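Local structure of DNA repair protein RECN (Deinococcus radiodurans, 4ABY) at residues Leu355-Ala360 with Arg395-Asn400; His365-Lys370 with Leu390-Arg395. The protein is a DNA repair protein that binds ATP and may take part in recombinational repair of damaged DNA, seen here as its ATPase head domain. One frame throughout, in Å; residues are numbered along the deposited sequence.

Contact 1. Residues Leu355-Ala360 with Arg395-Asn400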
ATOM      1  N   LEU A 355       2.094  -6.013  18.647  1.00 28.10           N
ATOM      2  CA  LEU A 355       2.178  -4.941  19.634  1.00 27.17           C
ATOM      3  C   LEU A 355       0.797  -4.527  20.121  1.00 27.34           C
ATOM      4  O   LEU A 355      -0.063  -4.162  19.327  1.00 28.07           O
ATOM      5  CB  LEU A 355       2.887  -3.725  19.033  1.00 28.71           C
ATOM      6  CG  LEU A 355       4.350  -3.903  18.626  1.00 26.41           C
ATOM      7  CD1 LEU A 355       4.863  -2.666  17.906  1.00 21.72           C
ATOM      8  CD2 LEU A 355       5.194  -4.214  19.846  1.00 23.19           C
ATOM      9  N   ALA A 356       0.594  -4.572  21.433  1.00 31.60           N
ATOM     10  CA  ALA A 356      -0.695  -4.212  22.012  1.00 29.45           C
ATOM     11  C   ALA A 356      -1.079  -2.774  21.691  1.00 26.85           C
ATOM     12  O   ALA A 356      -2.259  -2.454  21.586  1.00 28.01           O
ATOM     13  CB  ALA A 356      -0.685  -4.437  23.510  1.00 29.07           C
ATOM     14  N   GLN A 357      -0.081  -1.908  21.538  1.00 28.01           N
ATOM     15  CA  GLN A 357      -0.337  -0.509  21.219  1.00 27.73           C
ATOM     16  C   GLN A 357      -1.135  -0.387  19.929  1.00 30.37           C
ATOM     17  O   GLN A 357      -2.095   0.383  19.846  1.00 30.87           O
ATOM     18  CB  GLN A 357       0.971   0.272  21.091  1.00 24.01           C
ATOM     19  CG  GLN A 357       1.716   0.456  22.395  1.00 28.11           C
ATOM     20  CD  GLN A 357       2.501  -0.772  22.798  1.00 34.05           C
ATOM     21  OE1 GLN A 357       3.073  -1.464  21.954  1.00 34.76           O
ATOM     22  NE2 GLN A 357       2.542  -1.045  24.096  1.00 37.75           N
ATOM     23  N   ILE A 358      -0.738  -1.157  18.925  1.00 23.15           N
ATOM     24  CA  ILE A 358      -1.393  -1.108  17.631  1.00 21.65           C
ATOM     25  C   ILE A 358      -2.763  -1.779  17.660  1.00 24.54           C
ATOM     26  O   ILE A 358      -3.738  -1.227  17.156  1.00 26.26           O
ATOM     27  CB  ILE A 358      -0.513  -1.741  16.549  1.00 24.60           C
ATOM     28  CG1 ILE A 358       0.833  -1.012  16.493  1.00 26.26           C
ATOM     29  CG2 ILE A 358      -1.213  -1.705  15.199  1.00 21.18           C
ATOM     30  CD1 ILE A 358       1.789  -1.564  15.469  1.00 26.95           C
ATOM     31  N   ALA A 359      -2.834  -2.963  18.257  1.00 27.45           N
ATOM     32  CA  ALA A 359      -4.084  -3.718  18.323  1.00 24.38           C
ATOM     33  C   ALA A 359      -5.190  -2.915  18.995  1.00 26.93           C
ATOM     34  O   ALA A 359      -6.329  -2.899  18.531  1.00 28.27           O
ATOM     35  CB  ALA A 359      -3.871  -5.030  19.051  1.00 21.58           C
ATOM     36  N   ALA A 360      -4.840  -2.242  20.085  1.00 27.07           N
ATOM     37  CA  ALA A 360      -5.816  -1.528  20.903  1.00 29.76           C
ATOM     38  C   ALA A 360      -6.529  -0.391  20.168  1.00 32.69           C
ATOM     39  O   ALA A 360      -7.545   0.114  20.643  1.00 35.92           O
ATOM     40  CB  ALA A 360      -5.154  -1.006  22.164  1.00 28.16           C
ATOM     41  N   ARG A 395      -2.765  -9.842  27.462  1.00 44.31           N
ATOM     42  CA  ARG A 395      -1.878 -10.950  27.070  1.00 46.79           C
ATOM     43  C   ARG A 395      -0.744 -10.485  26.161  1.00 43.28           C
ATOM     44  O   ARG A 395       0.352 -11.036  26.211  1.00 48.01           O
ATOM     45  CB  ARG A 395      -2.633 -12.093  26.358  1.00 51.14           C
ATOM     46  CG  ARG A 395      -1.685 -13.057  25.590  1.00 50.63           C
ATOM     47  CD  ARG A 395      -2.403 -14.110  24.724  1.00 42.34           C
ATOM     48  NE  ARG A 395      -2.497 -13.767  23.300  1.00 45.53           N
ATOM     49  CZ  ARG A 395      -1.452 -13.502  22.515  1.00 47.31           C
ATOM     50  NH1 ARG A 395      -0.221 -13.506  23.009  1.00 47.84           N
ATOM     51  NH2 ARG A 395      -1.629 -13.213  21.232  1.00 40.28           N
HETATM   52  N   MSE A 396      -1.004  -9.495  25.312  1.00 40.67           N
HETATM   53  CA  MSE A 396       0.025  -9.073  24.362  1.00 40.58           C
HETATM   54  C   MSE A 396       1.126  -8.244  25.048  1.00 40.56           C
HETATM   55  O   MSE A 396       2.292  -8.276  24.639  1.00 40.88           O
HETATM   56  CB  MSE A 396      -0.576  -8.324  23.152  1.00 34.74           C
HETATM   57  CG  MSE A 396      -1.514  -9.161  22.283  1.00 33.96           C
HETATM   58 SE   MSE A 396      -2.422  -8.121  20.927  1.00 52.17          SE
HETATM   59  CE  MSE A 396      -1.012  -7.884  19.638  1.00 37.06           C
ATOM     60  N   LEU A 397       0.749  -7.522  26.100  1.00 40.66           N
ATOM     61  CA  LEU A 397       1.702  -6.786  26.927  1.00 40.80           C
ATOM     62  C   LEU A 397       2.419  -7.728  27.891  1.00 50.20           C
ATOM     63  O   LEU A 397       3.629  -7.967  27.775  1.00 53.43           O
ATOM     64  CB  LEU A 397       0.973  -5.711  27.735  1.00 39.64           C
ATOM     65  CG  LEU A 397       0.038  -4.716  27.036  1.00 39.14           C
ATOM     66  CD1 LEU A 397      -1.055  -4.208  27.947  1.00 41.09           C
ATOM     67  CD2 LEU A 397       0.823  -3.560  26.495  1.00 37.43           C
ATOM     68  N   SER A 398       1.647  -8.314  28.785  1.00 51.56           N
ATOM     69  CA  SER A 398       2.141  -9.213  29.800  1.00 56.20           C
ATOM     70  C   SER A 398       2.069 -10.677  29.496  1.00 56.71           C
ATOM     71  O   SER A 398       2.367 -11.474  30.338  1.00 62.58           O
ATOM     72  CB  SER A 398       1.333  -9.004  31.047  1.00 60.37           C
ATOM     73  OG  SER A 398      -0.005  -8.827  30.696  1.00 67.34           O
ATOM     74  N   GLY A 399       1.636 -11.077  28.329  1.00 59.10           N
ATOM     75  CA  GLY A 399       1.579 -12.494  28.134  1.00 61.46           C
ATOM     76  C   GLY A 399       0.797 -13.135  29.260  1.00 66.91           C
ATOM     77  O   GLY A 399       1.291 -14.012  29.919  1.00 75.65           O
ATOM     78  N   ASN A 400      -0.409 -12.654  29.503  1.00 66.54           N
ATOM     79  CA  ASN A 400      -1.322 -13.212  30.477  1.00 68.52           C
ATOM     80  C   ASN A 400      -1.756 -12.167  31.447  1.00 66.59           C
ATOM     81  O   ASN A 400      -0.966 -11.352  31.839  1.00 67.35           O
ATOM     82  CB  ASN A 400      -0.686 -14.399  31.149  1.00 70.38           C
ATOM     83  CG  ASN A 400      -0.580 -15.570  30.218  1.00 80.93           C
ATOM     84  OD1 ASN A 400      -1.328 -15.656  29.249  1.00 81.15           O
ATOM     85  ND2 ASN A 400       0.365 -16.464  30.479  1.00 68.57           N
TER
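Ala356, in the first turn of helix 356-359, sets its methyl between two neighbouring side chains of helix 387-398. Its CB lies 3.5 Å from Leu397 CD2 on one flank and 3.9 Å from Met396 CB on the other. The small side chain is consistent with the close approach of the two backbones, the CA atoms of Ala356 and Met396 being 5.4 Å apart. One turn on, the Ala359 methyl faces the same helix and rests against the selenium of Met396, a selenomethionine, with CB and SE 3.9 Å apart. CG of Met396 stands anti to the carbonyl carbon (chi1 -63°), and the chain runs on extended before bending at its last torsion (chi3 76°). That bend turns the terminal methyl back toward the start of the short helix, where CE comes within 3.8 Å of Leu355 N, the N-cap residue. The selenomethionine thus spans the first turn from the N-cap to Ala359.

Packing is looser at the partly exposed edge, where Gln357 meets the outer side of Leu397. Here Gln357 folds its chain at chi2 (80°), which brings the amide to the leucine, NE2 lying 3.9 Å from CD2. The amide nitrogen only lies against the methyl, without a polar bond to the other segment. Beyond Leu397 the helix ends: Gly399 leaves helical geometry with positive phi, and it and Asn400 are exposed and poorly ordered.

Helix 356-359 follows central strand 348-352 of the head domain's mixed sheet. Leu355 and Gln357 also touch helix 330-343, and Leu397 packs on Leu412 of helix 403-413. Met396 reaches Thr66 on strand 62-67, which leads into the predicted ATP-binding P-loop; the side chain of Met396 lies about 7 Å from that of Thr69, part of the predicted site.

Contact 2. Residues His365-Lys370 with Leu390-Arg395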
ATOM      1  N   HIS A 365     -10.883  -6.148  16.270  1.00 22.98           N
ATOM      2  CA  HIS A 365      -9.726  -6.916  16.694  1.00 22.59           C
ATOM      3  C   HIS A 365      -9.969  -8.390  16.395  1.00 25.25           C
ATOM      4  O   HIS A 365     -10.807  -9.037  17.023  1.00 24.84           O
ATOM      5  CB  HIS A 365      -9.464  -6.697  18.184  1.00 26.07           C
ATOM      6  CG  HIS A 365      -8.184  -7.303  18.674  1.00 24.89           C
ATOM      7  ND1 HIS A 365      -7.405  -6.707  19.642  1.00 21.13           N
ATOM      8  CD2 HIS A 365      -7.551  -8.449  18.331  1.00 22.96           C
ATOM      9  CE1 HIS A 365      -6.346  -7.463  19.874  1.00 24.09           C
ATOM     10  NE2 HIS A 365      -6.411  -8.525  19.092  1.00 22.82           N
ATOM     11  N   TYR A 366      -9.244  -8.909  15.412  1.00 21.49           N
ATOM     12  CA  TYR A 366      -9.367 -10.305  15.034  1.00 22.31           C
ATOM     13  C   TYR A 366      -8.253 -11.102  15.684  1.00 25.59           C
ATOM     14  O   TYR A 366      -7.124 -10.629  15.771  1.00 29.10           O
ATOM     15  CB  TYR A 366      -9.310 -10.450  13.511  1.00 21.33           C
ATOM     16  CG  TYR A 366     -10.479  -9.805  12.808  1.00 21.24           C
ATOM     17  CD1 TYR A 366     -11.655 -10.507  12.592  1.00 20.91           C
ATOM     18  CD2 TYR A 366     -10.413  -8.492  12.376  1.00 21.96           C
ATOM     19  CE1 TYR A 366     -12.730  -9.918  11.959  1.00 24.53           C
ATOM     20  CE2 TYR A 366     -11.485  -7.894  11.742  1.00 24.63           C
ATOM     21  CZ  TYR A 366     -12.641  -8.612  11.539  1.00 26.88           C
ATOM     22  OH  TYR A 366     -13.711  -8.019  10.906  1.00 32.03           O
ATOM     23  N   LYS A 367      -8.565 -12.301  16.158  1.00 25.20           N
ATOM     24  CA  LYS A 367      -7.529 -13.170  16.696  1.00 27.03           C
ATOM     25  C   LYS A 367      -7.363 -14.393  15.812  1.00 26.18           C
ATOM     26  O   LYS A 367      -8.328 -15.093  15.511  1.00 28.78           O
ATOM     27  CB  LYS A 367      -7.829 -13.593  18.136  1.00 27.93           C
ATOM     28  CG  LYS A 367      -6.652 -14.292  18.798  1.00 29.51           C
ATOM     29  CD  LYS A 367      -6.970 -14.777  20.201  1.00 32.27           C
ATOM     30  CE  LYS A 367      -5.736 -15.389  20.856  1.00 35.72           C
ATOM     31  NZ  LYS A 367      -6.017 -15.919  22.217  1.00 41.34           N
ATOM     32  N   VAL A 368      -6.133 -14.635  15.382  1.00 24.07           N
ATOM     33  CA  VAL A 368      -5.836 -15.819  14.603  1.00 24.16           C
ATOM     34  C   VAL A 368      -5.419 -16.926  15.562  1.00 24.92           C
ATOM     35  O   VAL A 368      -4.466 -16.780  16.329  1.00 25.09           O
ATOM     36  CB  VAL A 368      -4.740 -15.556  13.556  1.00 22.75           C
ATOM     37  CG1 VAL A 368      -4.485 -16.805  12.742  1.00 20.60           C
ATOM     38  CG2 VAL A 368      -5.146 -14.408  12.649  1.00 20.81           C
ATOM     39  N   GLU A 369      -6.158 -18.027  15.520  1.00 27.47           N
ATOM     40  CA  GLU A 369      -5.973 -19.120  16.462  1.00 28.17           C
ATOM     41  C   GLU A 369      -5.656 -20.437  15.782  1.00 26.89           C
ATOM     42  O   GLU A 369      -5.617 -20.529  14.561  1.00 26.67           O
ATOM     43  CB  GLU A 369      -7.215 -19.291  17.331  1.00 28.02           C
ATOM     44  CG  GLU A 369      -7.294 -18.313  18.474  1.00 32.19           C
ATOM     45  CD  GLU A 369      -8.633 -18.358  19.167  1.00 44.77           C
ATOM     46  OE1 GLU A 369      -9.626 -18.720  18.500  1.00 45.27           O
ATOM     47  OE2 GLU A 369      -8.689 -18.028  20.372  1.00 49.47           O
ATOM     48  N   LYS A 370      -5.452 -21.461  16.598  1.00 28.55           N
ATOM     49  CA  LYS A 370      -4.994 -22.749  16.115  1.00 27.34           C
ATOM     50  C   LYS A 370      -5.937 -23.848  16.585  1.00 31.34           C
ATOM     51  O   LYS A 370      -6.324 -23.892  17.750  1.00 34.17           O
ATOM     52  CB  LYS A 370      -3.582 -23.000  16.637  1.00 29.65           C
ATOM     53  CG  LYS A 370      -2.776 -24.001  15.842  1.00 36.42           C
ATOM     54  CD  LYS A 370      -1.303 -23.605  15.830  1.00 43.85           C
ATOM     55  CE  LYS A 370      -0.796 -23.264  17.225  1.00 33.87           C
ATOM     56  NZ  LYS A 370       0.615 -22.784  17.195  1.00 33.65           N
ATOM     57  N   LEU A 390     -10.082  -6.977  25.575  1.00 46.67           N
ATOM     58  CA  LEU A 390      -9.312  -6.414  26.673  1.00 43.49           C
ATOM     59  C   LEU A 390      -8.363  -7.466  27.221  1.00 42.35           C
ATOM     60  O   LEU A 390      -7.219  -7.170  27.555  1.00 46.95           O
ATOM     61  CB  LEU A 390     -10.247  -5.937  27.780  1.00 42.73           C
ATOM     62  CG  LEU A 390      -9.588  -5.440  29.065  1.00 43.43           C
ATOM     63  CD1 LEU A 390      -8.842  -4.147  28.811  1.00 50.78           C
ATOM     64  CD2 LEU A 390     -10.631  -5.243  30.147  1.00 45.45           C
ATOM     65  N   GLU A 391      -8.818  -8.681  27.325  1.00 40.82           N
ATOM     66  CA  GLU A 391      -7.981  -9.756  27.765  1.00 41.17           C
ATOM     67  C   GLU A 391      -6.832  -9.976  26.846  1.00 39.97           C
ATOM     68  O   GLU A 391      -5.757 -10.195  27.280  1.00 40.12           O
ATOM     69  CB  GLU A 391      -8.798 -11.015  27.762  1.00 46.99           C
ATOM     70  CG  GLU A 391      -9.029 -11.594  29.100  1.00 57.06           C
ATOM     71  CD  GLU A 391      -9.324 -13.043  29.014  1.00 67.39           C
ATOM     72  OE1 GLU A 391      -9.306 -13.573  27.900  1.00 65.96           O
ATOM     73  OE2 GLU A 391      -9.575 -13.660  30.054  1.00 69.23           O
ATOM     74  N   GLU A 392      -7.078  -9.942  25.552  1.00 42.02           N
ATOM     75  CA  GLU A 392      -6.039 -10.166  24.552  1.00 39.09           C
ATOM     76  C   GLU A 392      -4.954  -9.097  24.618  1.00 38.71           C
ATOM     77  O   GLU A 392      -3.763  -9.408  24.606  1.00 39.57           O
ATOM     78  CB  GLU A 392      -6.650 -10.213  23.151  1.00 32.24           C
ATOM     79  CG  GLU A 392      -5.647 -10.468  22.033  1.00 35.16           C
ATOM     80  CD  GLU A 392      -5.092 -11.884  22.040  1.00 43.18           C
ATOM     81  OE1 GLU A 392      -5.460 -12.669  22.945  1.00 41.82           O
ATOM     82  OE2 GLU A 392      -4.288 -12.209  21.136  1.00 36.18           O
ATOM     83  N   ILE A 393      -5.373  -7.838  24.689  1.00 37.48           N
ATOM     84  CA  ILE A 393      -4.435  -6.729  24.777  1.00 36.32           C
ATOM     85  C   ILE A 393      -3.494  -6.925  25.957  1.00 38.17           C
ATOM     86  O   ILE A 393      -2.289  -6.724  25.838  1.00 38.60           O
ATOM     87  CB  ILE A 393      -5.161  -5.390  24.939  1.00 32.64           C
ATOM     88  CG1 ILE A 393      -6.086  -5.148  23.752  1.00 29.51           C
ATOM     89  CG2 ILE A 393      -4.157  -4.260  25.062  1.00 34.09           C
ATOM     90  CD1 ILE A 393      -5.364  -5.171  22.420  1.00 30.02           C
ATOM     91  N   ALA A 394      -4.054  -7.317  27.095  1.00 40.47           N
ATOM     92  CA  ALA A 394      -3.254  -7.585  28.283  1.00 43.50           C
ATOM     93  C   ALA A 394      -2.270  -8.728  28.004  1.00 45.02           C
ATOM     94  O   ALA A 394      -1.077  -8.601  28.268  1.00 47.89           O
ATOM     95  CB  ALA A 394      -4.156  -7.910  29.471  1.00 43.05           C
ATOM     96  N   ARG A 395      -2.765  -9.842  27.462  1.00 44.31           N
ATOM     97  CA  ARG A 395      -1.878 -10.950  27.070  1.00 46.79           C
ATOM     98  C   ARG A 395      -0.744 -10.485  26.161  1.00 43.28           C
ATOM     99  O   ARG A 395       0.352 -11.036  26.211  1.00 48.01           O
ATOM    100  CB  ARG A 395      -2.633 -12.093  26.358  1.00 51.14           C
ATOM    101  CG  ARG A 395      -1.685 -13.057  25.590  1.00 50.63           C
ATOM    102  CD  ARG A 395      -2.403 -14.110  24.724  1.00 42.34           C
ATOM    103  NE  ARG A 395      -2.497 -13.767  23.300  1.00 45.53           N
ATOM    104  CZ  ARG A 395      -1.452 -13.502  22.515  1.00 47.31           C
ATOM    105  NH1 ARG A 395      -0.221 -13.506  23.009  1.00 47.84           N
ATOM    106  NH2 ARG A 395      -1.629 -13.213  21.232  1.00 40.28           N
TER
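Glu392 OE1 is held from two directions, weakly in each case: by Lys367 NZ of the strand at 3.4 Å and by Arg395 NE, one turn along the same helix, at 3.2 Å. With Glu369 these residues form a salt-bridge network between strand 364-373 of the mixed sheet and helix 387-398, whose short segments cross at 63°. The firmer bond joins Arg395 NH2 to Glu392 OE2 (2.8 Å), the donor coming from above the carboxylate plane (39° out of it). Lys367 runs fully extended from CG onward, crossing the carboxylate obliquely with its methylenes against both oxygens. From its amine a longer ion pair reaches Glu369 OE2, while Glu369 OE1 pairs with Arg382. Replacing Glu392 with a glutamine would probably leave Lys367 NZ and Arg395 without their shared negative partner, so that the amine and the guanidinium would be less firmly placed.

Toward the start of the strand segment, at His365, the contact is less polar. The His365 ring stands nearly perpendicular to the Glu392 carboxylate, and NE2, hydrogen-bonded to Thr66 OG1, lies 3.6 Å from Glu392 CG. At the ring's edge, in its plane, Ile393 CD1 sits 3.6 Å from His365 CE1.

In the fold
Both contacts use helix 387-398, which meets helix 356-359 in contact 1 and strand 364-373 in contact 2. Those two partners follow each other in the chain, and the centres of the contacts are about 8 Å apart. Contact 1 is apolar and only partly buried, running out toward the poorly ordered residues after the helix; contact 2 is more buried and adds a charged network to its packing. They meet where Ala359 CB packs against both His365 CE1 and Ile393 CD1. Arg395 belongs to both segments, but its charge is engaged in contact 2, beside Gly67 of the predicted ATP site.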